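Local atomic coordinates of extracellular solute-binding protein family 1 (Alicyclobacillus acidocaldarius subsp. acidocaldarius, PDB entry 4OVJ), a protein that probably binds a solute outside the cell, possibly a sugar, and delivers it to an ABC importer in the membrane. Residues 136-148 and 255-267. Residues are numbered along the deposited sequence; the frame is centred on the assembly and turned at random.
Sequences LNNYAVIYDEAAF and DAELTWVNYVVSL. With SO4 (sulfate ion), chain B.
Y139 and W260 form a non-hydrogen-bonded pair at the end of the pairing between strands 139-144 and 256-260; their side chains set off apart, yet the tyrosine ring and the indole six-membered ring stack face to face, centroids 4.2 Å apart and planes at 26°. Following W260 outward, CB lies against the N137 amide, 3.6 Å from ND2, which CG also faces. The indole then splits: on one flank CE3 meets N137 CG and the backbone C of N138, and CZ3 meets N138 CA, while CE2 and CZ2 slide beneath the rim of Y139, CZ2 reaching 3.7 Å from its CZ. CH2, at the tip, lies over the Y139 ring, offset toward its rim. On the pyrrole side CD1 nears O3 of a sulfate, probably picked up during crystallisation, and NE1 gives its O2 an almost straight bond (173°); Y139 OH binds O4 at 2.8 Å, and S184 holds the same ion. Were W260 replaced by an alanine, the Y139 ring would probably lose the flat surface it lies on, and the sulfate its N-H donor.

The same N137 amide donates through ND2 to N262 OD1 at 2.9 Å, from above that carbonyl's plane, the two amides nearly perpendicular. Back along the strands, paired backbone bonds at A140/T259 and I142/E257 fix an antiparallel register. I142 sends CG1 beside its own backbone N (chi1 -51°), and the extended chain brings CD1 to T259 CG2 at 3.6 Å and to L267 CD1 on helix 263-267. D144, N-cap of the following helix, accepts A147 N at OD1, while its OD2 and D255 OD1 both bind R273.

The pair belongs to the larger mixed sheet of a periplasmic-binding-protein fold: strand 275-278 flanks 139-144 on the side away from 256-260, helix 160-174 packs on V141 and F148, and helix 350-365 touches N138 and V264.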
loop_
_atom_site.group_PDB
_atom_site.type_symbol
_atom_site.label_atom_id
_atom_site.label_comp_id
_atom_site.label_asym_id
_atom_site.label_seq_id
_atom_site.Cartn_x
_atom_site.Cartn_y
_atom_site.Cartn_z
ATOM N N LEU A 136 -6.415 -1.261 -2.301
ATOM C CA LEU A 136 -5.682 -0.310 -1.483
ATOM C C LEU A 136 -4.938 -0.956 -0.316
ATOM O O LEU A 136 -5.311 -2.022 0.164
ATOM C CB LEU A 136 -6.672 0.683 -0.887
ATOM C CG LEU A 136 -7.602 1.398 -1.866
ATOM C CD1 LEU A 136 -8.521 2.347 -1.112
ATOM C CD2 LEU A 136 -6.796 2.161 -2.909
ATOM N N ASN A 137 -3.895 -0.272 0.142
ATOM C CA ASN A 137 -3.242 -0.582 1.396
ATOM C C ASN A 137 -2.714 0.721 1.993
ATOM O O ASN A 137 -2.481 1.691 1.286
ATOM C CB ASN A 137 -2.111 -1.567 1.156
ATOM C CG ASN A 137 -1.791 -2.450 2.355
ATOM O OD1 ASN A 137 -2.293 -2.279 3.473
ATOM N ND2 ASN A 137 -0.938 -3.432 2.103
ATOM N N ASN A 138 -2.515 0.744 3.298
ATOM C CA ASN A 138 -1.843 1.866 3.929
ATOM C C ASN A 138 -1.290 1.453 5.284
ATOM O O ASN A 138 -1.629 0.399 5.807
ATOM C CB ASN A 138 -2.786 3.064 4.065
ATOM C CG ASN A 138 -4.030 2.751 4.865
ATOM O OD1 ASN A 138 -5.070 2.410 4.302
ATOM N ND2 ASN A 138 -3.941 2.880 6.192
ATOM N N TYR A 139 -0.424 2.290 5.835
ATOM C CA TYR A 139 0.138 2.038 7.149
ATOM C C TYR A 139 -0.902 2.197 8.249
ATOM O O TYR A 139 -1.822 3.013 8.153
ATOM C CB TYR A 139 1.302 2.990 7.414
ATOM C CG TYR A 139 2.609 2.531 6.806
ATOM C CD1 TYR A 139 3.158 1.308 7.153
ATOM C CD2 TYR A 139 3.324 3.349 5.923
ATOM C CE1 TYR A 139 4.366 0.879 6.620
ATOM C CE2 TYR A 139 4.532 2.928 5.390
ATOM C CZ TYR A 139 5.045 1.693 5.748
ATOM O OH TYR A 139 6.234 1.257 5.228
ATOM N N ALA A 140 -0.735 1.404 9.295
ATOM C CA ALA A 140 -1.530 1.515 10.509
ATOM C C ALA A 140 -0.659 1.089 11.676
ATOM O O ALA A 140 0.324 0.373 11.496
ATOM C CB ALA A 140 -2.729 0.595 10.425
ATOM N N VAL A 141 -1.025 1.546 12.862
ATOM C CA VAL A 141 -0.535 0.952 14.094
ATOM C C VAL A 141 -1.511 -0.145 14.474
ATOM O O VAL A 141 -2.699 0.101 14.641
ATOM C CB VAL A 141 -0.433 1.992 15.213
ATOM C CG1 VAL A 141 -0.064 1.320 16.518
ATOM C CG2 VAL A 141 0.580 3.064 14.850
ATOM N N ILE A 142 -0.993 -1.364 14.551
ATOM C CA ILE A 142 -1.756 -2.535 14.960
ATOM C C ILE A 142 -1.333 -2.811 16.391
ATOM O O ILE A 142 -0.154 -3.041 16.673
ATOM C CB ILE A 142 -1.468 -3.754 14.074
ATOM C CG1 ILE A 142 -1.622 -3.387 12.591
ATOM C CG2 ILE A 142 -2.396 -4.894 14.459
ATOM C CD1 ILE A 142 -1.385 -4.519 11.623
ATOM N N TYR A 143 -2.283 -2.754 17.312
ATOM C CA TYR A 143 -1.933 -2.795 18.726
ATOM C C TYR A 143 -2.842 -3.716 19.552
ATOM O O TYR A 143 -4.002 -3.955 19.213
ATOM C CB TYR A 143 -1.896 -1.382 19.326
ATOM C CG TYR A 143 -3.243 -0.701 19.420
ATOM C CD1 TYR A 143 -3.805 -0.056 18.325
ATOM C CD2 TYR A 143 -3.959 -0.705 20.606
ATOM C CE1 TYR A 143 -5.046 0.559 18.411
ATOM C CE2 TYR A 143 -5.194 -0.095 20.700
ATOM C CZ TYR A 143 -5.732 0.537 19.596
ATOM O OH TYR A 143 -6.967 1.115 19.682
ATOM N N ASP A 144 -2.263 -4.242 20.625
ATOM C CA ASP A 144 -2.982 -5.038 21.610
ATOM C C ASP A 144 -3.875 -4.091 22.423
ATOM O O ASP A 144 -3.391 -3.276 23.223
ATOM C CB ASP A 144 -1.947 -5.756 22.483
ATOM C CG ASP A 144 -2.554 -6.590 23.601
ATOM O OD1 ASP A 144 -3.642 -6.273 24.104
ATOM O OD2 ASP A 144 -1.888 -7.547 24.028
ATOM N N GLU A 145 -5.176 -4.181 22.184
ATOM C CA GLU A 145 -6.141 -3.300 22.833
ATOM C C GLU A 145 -6.030 -3.306 24.344
ATOM O O GLU A 145 -5.977 -2.252 24.973
ATOM C CB GLU A 145 -7.554 -3.732 22.495
ATOM C CG GLU A 145 -8.084 -3.196 21.209
ATOM C CD GLU A 145 -9.599 -3.220 21.208
ATOM O OE1 GLU A 145 -10.164 -4.312 21.458
ATOM O OE2 GLU A 145 -10.213 -2.149 20.982
ATOM N N ALA A 146 -6.030 -4.496 24.931
ATOM C CA ALA A 146 -6.005 -4.600 26.375
ATOM C C ALA A 146 -4.706 -4.074 26.966
ATOM O O ALA A 146 -4.729 -3.423 28.010
ATOM C CB ALA A 146 -6.262 -6.036 26.824
ATOM N N ALA A 147 -3.580 -4.305 26.296
ATOM C CA ALA A 147 -2.313 -3.783 26.788
ATOM C C ALA A 147 -2.287 -2.253 26.790
ATOM O O ALA A 147 -1.861 -1.631 27.754
ATOM C CB ALA A 147 -1.145 -4.312 25.976
ATOM N N PHE A 148 -2.727 -1.648 25.695
ATOM C CA PHE A 148 -2.700 -0.196 25.581
ATOM C C PHE A 148 -3.740 0.481 26.467
ATOM O O PHE A 148 -3.532 1.608 26.896
ATOM C CB PHE A 148 -2.787 0.241 24.109
ATOM C CG PHE A 148 -1.444 0.200 23.439
ATOM C CD1 PHE A 148 -0.890 -1.022 23.064
ATOM C CD2 PHE A 148 -0.697 1.365 23.290
ATOM C CE1 PHE A 148 0.391 -1.082 22.521
ATOM C CE2 PHE A 148 0.576 1.319 22.740
ATOM C CZ PHE A 148 1.114 0.090 22.346
ATOM N N ASP A 255 3.713 -5.521 21.971
ATOM C CA ASP A 255 2.285 -5.238 22.007
ATOM C C ASP A 255 1.762 -4.380 20.864
ATOM O O ASP A 255 0.579 -4.063 20.839
ATOM C CB ASP A 255 1.910 -4.655 23.384
ATOM C CG ASP A 255 1.982 -5.715 24.494
ATOM O OD1 ASP A 255 1.957 -6.922 24.161
ATOM O OD2 ASP A 255 2.061 -5.365 25.687
ATOM N N ALA A 256 2.611 -4.046 19.895
ATOM C CA ALA A 256 2.183 -3.232 18.746
ATOM C C ALA A 256 3.188 -3.282 17.627
ATOM O O ALA A 256 4.363 -3.552 17.847
ATOM C CB ALA A 256 1.970 -1.768 19.144
ATOM N N GLU A 257 2.718 -2.935 16.439
ATOM C CA GLU A 257 3.554 -2.871 15.264
ATOM C C GLU A 257 2.959 -1.859 14.281
ATOM O O GLU A 257 1.746 -1.855 14.046
ATOM C CB GLU A 257 3.591 -4.279 14.671
ATOM C CG GLU A 257 4.500 -4.461 13.508
ATOM C CD GLU A 257 4.722 -5.933 13.184
ATOM O OE1 GLU A 257 4.069 -6.862 13.774
ATOM O OE2 GLU A 257 5.586 -6.147 12.342
ATOM N N LEU A 258 3.814 -0.980 13.762
ATOM C CA LEU A 258 3.481 -0.039 12.705
ATOM C C LEU A 258 3.801 -0.747 11.404
ATOM O O LEU A 258 4.972 -1.014 11.114
ATOM C CB LEU A 258 4.338 1.227 12.831
ATOM C CG LEU A 258 4.327 2.171 11.622
ATOM C CD1 LEU A 258 2.930 2.704 11.411
ATOM C CD2 LEU A 258 5.335 3.296 11.813
ATOM N N THR A 259 2.771 -1.105 10.645
ATOM C CA THR A 259 2.982 -1.864 9.417
ATOM C C THR A 259 1.790 -1.674 8.496
ATOM O O THR A 259 0.886 -0.887 8.790
ATOM C CB THR A 259 3.190 -3.351 9.718
ATOM O OG1 THR A 259 3.537 -4.047 8.506
ATOM C CG2 THR A 259 1.936 -3.947 10.327
ATOM N N TRP A 260 1.788 -2.382 7.374
ATOM C CA TRP A 260 0.668 -2.297 6.451
ATOM C C TRP A 260 -0.588 -2.905 7.058
ATOM O O TRP A 260 -0.547 -3.979 7.680
ATOM C CB TRP A 260 1.013 -2.962 5.129
ATOM C CG TRP A 260 2.157 -2.267 4.503
ATOM C CD1 TRP A 260 3.494 -2.567 4.641
ATOM C CD2 TRP A 260 2.086 -1.094 3.695
ATOM N NE1 TRP A 260 4.256 -1.645 3.943
ATOM C CE2 TRP A 260 3.414 -0.741 3.347
ATOM C CE3 TRP A 260 1.027 -0.311 3.217
ATOM C CZ2 TRP A 260 3.706 0.365 2.545
ATOM C CZ3 TRP A 260 1.324 0.794 2.411
ATOM C CH2 TRP A 260 2.653 1.117 2.085
ATOM N N VAL A 261 -1.709 -2.222 6.867
ATOM C CA VAL A 261 -2.934 -2.603 7.540
ATOM C C VAL A 261 -3.412 -4.009 7.162
ATOM O O VAL A 261 -4.046 -4.677 7.975
ATOM C CB VAL A 261 -4.046 -1.543 7.347
ATOM C CG1 VAL A 261 -4.608 -1.579 5.933
ATOM C CG2 VAL A 261 -5.142 -1.738 8.376
ATOM N N ASN A 262 -3.063 -4.463 5.960
ATOM C CA ASN A 262 -3.409 -5.799 5.467
ATOM C C ASN A 262 -2.953 -6.917 6.385
ATOM O O ASN A 262 -3.560 -7.987 6.410
ATOM C CB ASN A 262 -2.836 -6.034 4.052
ATOM C CG ASN A 262 -1.339 -6.349 4.044
ATOM O OD1 ASN A 262 -0.501 -5.458 4.170
ATOM N ND2 ASN A 262 -0.992 -7.627 3.841
ATOM N N TYR A 263 -1.884 -6.667 7.138
ATOM C CA TYR A 263 -1.342 -7.663 8.046
ATOM C C TYR A 263 -2.242 -7.975 9.234
ATOM O O TYR A 263 -2.003 -8.969 9.920
ATOM C CB TYR A 263 0.047 -7.252 8.558
ATOM C CG TYR A 263 1.147 -7.483 7.561
ATOM C CD1 TYR A 263 1.509 -8.772 7.189
ATOM C CD2 TYR A 263 1.848 -6.424 7.008
ATOM C CE1 TYR A 263 2.523 -8.999 6.280
ATOM C CE2 TYR A 263 2.866 -6.641 6.088
ATOM C CZ TYR A 263 3.194 -7.933 5.731
ATOM O OH TYR A 263 4.208 -8.180 4.839
ATOM N N VAL A 264 -3.266 -7.153 9.502
ATOM C CA VAL A 264 -4.085 -7.410 10.684
ATOM C C VAL A 264 -4.766 -8.781 10.625
ATOM O O VAL A 264 -4.921 -9.423 11.660
ATOM C CB VAL A 264 -5.109 -6.291 10.995
ATOM C CG1 VAL A 264 -6.213 -6.250 9.965
ATOM C CG2 VAL A 264 -5.706 -6.482 12.391
ATOM N N VAL A 265 -5.153 -9.238 9.435
ATOM C CA VAL A 265 -5.833 -10.533 9.331
ATOM C C VAL A 265 -4.876 -11.652 9.734
ATOM O O VAL A 265 -5.214 -12.490 10.570
ATOM C CB VAL A 265 -6.391 -10.784 7.914
ATOM C CG1 VAL A 265 -6.801 -12.243 7.737
ATOM C CG2 VAL A 265 -7.557 -9.844 7.652
ATOM N N SER A 266 -3.680 -11.645 9.152
ATOM C CA SER A 266 -2.646 -12.626 9.489
ATOM C C SER A 266 -2.263 -12.577 10.961
ATOM O O SER A 266 -2.199 -13.606 11.617
ATOM C CB SER A 266 -1.379 -12.413 8.649
ATOM O OG SER A 266 -1.655 -12.608 7.283
ATOM N N LEU A 267 -1.989 -11.382 11.472
ATOM C CA LEU A 267 -1.604 -11.233 12.872
ATOM C C LEU A 267 -2.696 -11.732 13.793
ATOM O O LEU A 267 -2.433 -12.466 14.737
ATOM C CB LEU A 267 -1.282 -9.783 13.214
ATOM C CG LEU A 267 0.039 -9.304 12.647
ATOM C CD1 LEU A 267 0.092 -7.792 12.720
ATOM C CD2 LEU A 267 1.237 -9.930 13.370
HETATM S S SO4 B . 7.710 -2.034 5.336
HETATM O O1 SO4 B . 9.163 -2.289 5.273
HETATM O O2 SO4 B . 7.178 -1.643 4.005
HETATM O O3 SO4 B . 7.019 -3.274 5.744
HETATM O O4 SO4 B . 7.463 -0.978 6.338
#